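Local coordinates for anti sigma factor FlgM (Aquifex aeolicus, PDB 1RP3), which binds the flagellar sigma factor sigma-28 as its anti-sigma factor and probably holds it in an inactive conformation, at residues T38-K41 / I42-L46. Residues are numbered along the deposited sequence; the frame is centred on the assembly and turned at random.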
ATOM      1  N   THR B  38       3.893   1.438  23.716  1.00 33.74           N
ATOM      2  CA  THR B  38       2.728   2.309  23.641  1.00 32.50           C
ATOM      3  C   THR B  38       2.147   2.281  22.222  1.00 31.84           C
ATOM      4  O   THR B  38       0.937   2.152  22.050  1.00 32.19           O
ATOM      5  CB  THR B  38       3.105   3.739  24.034  1.00 31.67           C
ATOM      6  OG1 THR B  38       3.684   3.729  25.340  1.00 33.46           O
ATOM      7  CG2 THR B  38       1.898   4.634  24.040  1.00 29.97           C
ATOM      8  N   LEU B  39       3.020   2.371  21.217  1.00 30.05           N
ATOM      9  CA  LEU B  39       2.596   2.342  19.815  1.00 30.70           C
ATOM     10  C   LEU B  39       1.897   1.027  19.502  1.00 30.34           C
ATOM     11  O   LEU B  39       0.860   1.009  18.818  1.00 28.38           O
ATOM     12  CB  LEU B  39       3.792   2.559  18.881  1.00 27.47           C
ATOM     13  CG  LEU B  39       4.268   4.020  18.822  1.00 29.19           C
ATOM     14  CD1 LEU B  39       5.671   4.138  18.214  1.00 25.47           C
ATOM     15  CD2 LEU B  39       3.265   4.845  18.047  1.00 25.76           C
ATOM     16  N   SER B  40       2.442  -0.062  20.042  1.00 30.74           N
ATOM     17  CA  SER B  40       1.850  -1.378  19.849  1.00 31.60           C
ATOM     18  C   SER B  40       0.445  -1.429  20.457  1.00 33.13           C
ATOM     19  O   SER B  40      -0.493  -1.964  19.855  1.00 33.09           O
ATOM     20  CB  SER B  40       2.713  -2.467  20.470  1.00 32.12           C
ATOM     21  OG  SER B  40       2.145  -3.729  20.179  1.00 33.19           O
ATOM     22  N   LYS B  41       0.295  -0.836  21.637  1.00 34.41           N
ATOM     23  CA  LYS B  41      -1.005  -0.821  22.287  1.00 35.92           C
ATOM     24  C   LYS B  41      -2.006  -0.020  21.481  1.00 36.36           C
ATOM     25  O   LYS B  41      -3.168  -0.407  21.392  1.00 37.63           O
ATOM     26  CB  LYS B  41      -0.918  -0.262  23.700  1.00 38.56           C
ATOM     27  CG  LYS B  41      -0.194  -1.154  24.695  1.00 38.10           C
ATOM     28  CD  LYS B  41      -0.393  -0.590  26.090  1.00 38.10           C
ATOM     29  CE  LYS B  41       0.268  -1.423  27.153  1.00 37.68           C
ATOM     30  NZ  LYS B  41       0.007  -0.847  28.500  1.00 38.10           N
ATOM     31  N   ILE B  42      -1.569   1.114  20.927  1.00 35.73           N
ATOM     32  CA  ILE B  42      -2.446   1.937  20.098  1.00 31.70           C
ATOM     33  C   ILE B  42      -2.903   1.100  18.894  1.00 31.88           C
ATOM     34  O   ILE B  42      -4.088   1.096  18.557  1.00 30.34           O
ATOM     35  CB  ILE B  42      -1.749   3.244  19.621  1.00 33.05           C
ATOM     36  CG1 ILE B  42      -1.472   4.156  20.817  1.00 32.32           C
ATOM     37  CG2 ILE B  42      -2.613   3.970  18.570  1.00 31.92           C
ATOM     38  CD1 ILE B  42      -0.769   5.445  20.467  1.00 34.05           C
ATOM     39  N   ALA B  43      -1.976   0.350  18.296  1.00 29.79           N
ATOM     40  CA  ALA B  43      -2.289  -0.505  17.152  1.00 32.15           C
ATOM     41  C   ALA B  43      -3.282  -1.608  17.532  1.00 34.15           C
ATOM     42  O   ALA B  43      -4.195  -1.930  16.758  1.00 32.52           O
ATOM     43  CB  ALA B  43      -1.019  -1.126  16.587  1.00 30.15           C
ATOM     44  N   GLN B  44      -3.096  -2.178  18.724  1.00 37.13           N
ATOM     45  CA  GLN B  44      -3.967  -3.240  19.222  1.00 39.41           C
ATOM     46  C   GLN B  44      -5.396  -2.731  19.374  1.00 42.19           C
ATOM     47  O   GLN B  44      -6.342  -3.439  19.032  1.00 42.13           O
ATOM     48  CB  GLN B  44      -3.453  -3.781  20.555  1.00 38.78           C
ATOM     49  CG  GLN B  44      -2.139  -4.526  20.449  1.00 40.59           C
ATOM     50  CD  GLN B  44      -1.549  -4.872  21.814  1.00 43.87           C
ATOM     51  OE1 GLN B  44      -2.259  -5.328  22.715  1.00 47.27           O
ATOM     52  NE2 GLN B  44      -0.240  -4.669  21.964  1.00 41.30           N
ATOM     53  N   GLU B  45      -5.550  -1.487  19.827  1.00 44.39           N
ATOM     54  CA  GLU B  45      -6.880  -0.895  19.996  1.00 49.74           C
ATOM     55  C   GLU B  45      -7.580  -0.638  18.668  1.00 51.87           C
ATOM     56  O   GLU B  45      -8.793  -0.826  18.545  1.00 52.91           O
ATOM     57  CB  GLU B  45      -6.807   0.419  20.780  1.00 51.18           C
ATOM     58  CG  GLU B  45      -6.444   0.255  22.245  1.00 57.01           C
ATOM     59  CD  GLU B  45      -7.443  -0.603  23.017  1.00 60.00           C
ATOM     60  OE1 GLU B  45      -8.671  -0.345  22.923  1.00 59.49           O
ATOM     61  OE2 GLU B  45      -6.985  -1.539  23.716  1.00 60.48           O
ATOM     62  N   LEU B  46      -6.808  -0.220  17.674  1.00 52.88           N
ATOM     63  CA  LEU B  46      -7.360   0.081  16.365  1.00 55.30           C
ATOM     64  C   LEU B  46      -7.759  -1.144  15.558  1.00 57.74           C
ATOM     65  O   LEU B  46      -8.596  -1.054  14.665  1.00 58.12           O
ATOM     66  CB  LEU B  46      -6.367   0.921  15.567  1.00 53.60           C
ATOM     67  CG  LEU B  46      -6.064   2.299  16.157  1.00 51.28           C
ATOM     68  CD1 LEU B  46      -5.038   3.016  15.302  1.00 47.93           C
ATOM     69  CD2 LEU B  46      -7.349   3.112  16.267  1.00 49.36           C
TER
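Ser40 and Gln44, one helical turn apart, are joined twice, through the backbone and through their side chains. The amide nitrogen Gln44 N donates to Ser40 O at 2.8 Å, the ordinary i to i+4 bond of an alpha-helix, and the carboxamide nitrogen Gln44 NE2 donates to Ser40 OG at 3.1 Å. This second bond is fairly straight, 155° at the hydrogen, and the hydroxyl oxygen lies almost exactly in the amide plane, where the N-H points. The first torsions start the two groups toward each other: Ser40 sets OG anti to its own N (chi1 -176°), while Gln44 folds CG back beside its backbone N (chi1 -68°) and is extended beyond it. On the way the glutamine chain runs close past the serine carbonyl oxygen, with Gln44 CG 3.1 Å from Ser40 O. Serine is short enough to keep its hydroxyl near the helix, and glutamine long enough to reach back to it. With an alanine here the Gln44 carboxamide is likely to lose this acceptor and be freer to turn about its last torsion.

The same backbone pattern fixes the neighbours: Ile42 N bonds to Thr38 O (2.9 Å), Ala43 N to Leu39 O (3.0 Å) and Glu45 N to Lys41 O (3.0 Å). Ile42 lays its CG1 branch 3.4 Å from Thr38 O, whereas the Thr38 hydroxyl is hydrogen-bonded one turn back, to Glu34 O. Lys41, an extended chain, suits its exposed position.

The whole arrangement belongs to helix 31-46, whose greasy side, with Leu39 against Leu14 and Ile42 against Leu10, packs on helix 5-14. Ser40, Ala43 and Gln44 meet Arg43 of the sigma-28 chain and Leu39 also touches its Ser47, so this part of helix 31-46 contacts both helix 5-14 and the sigma factor.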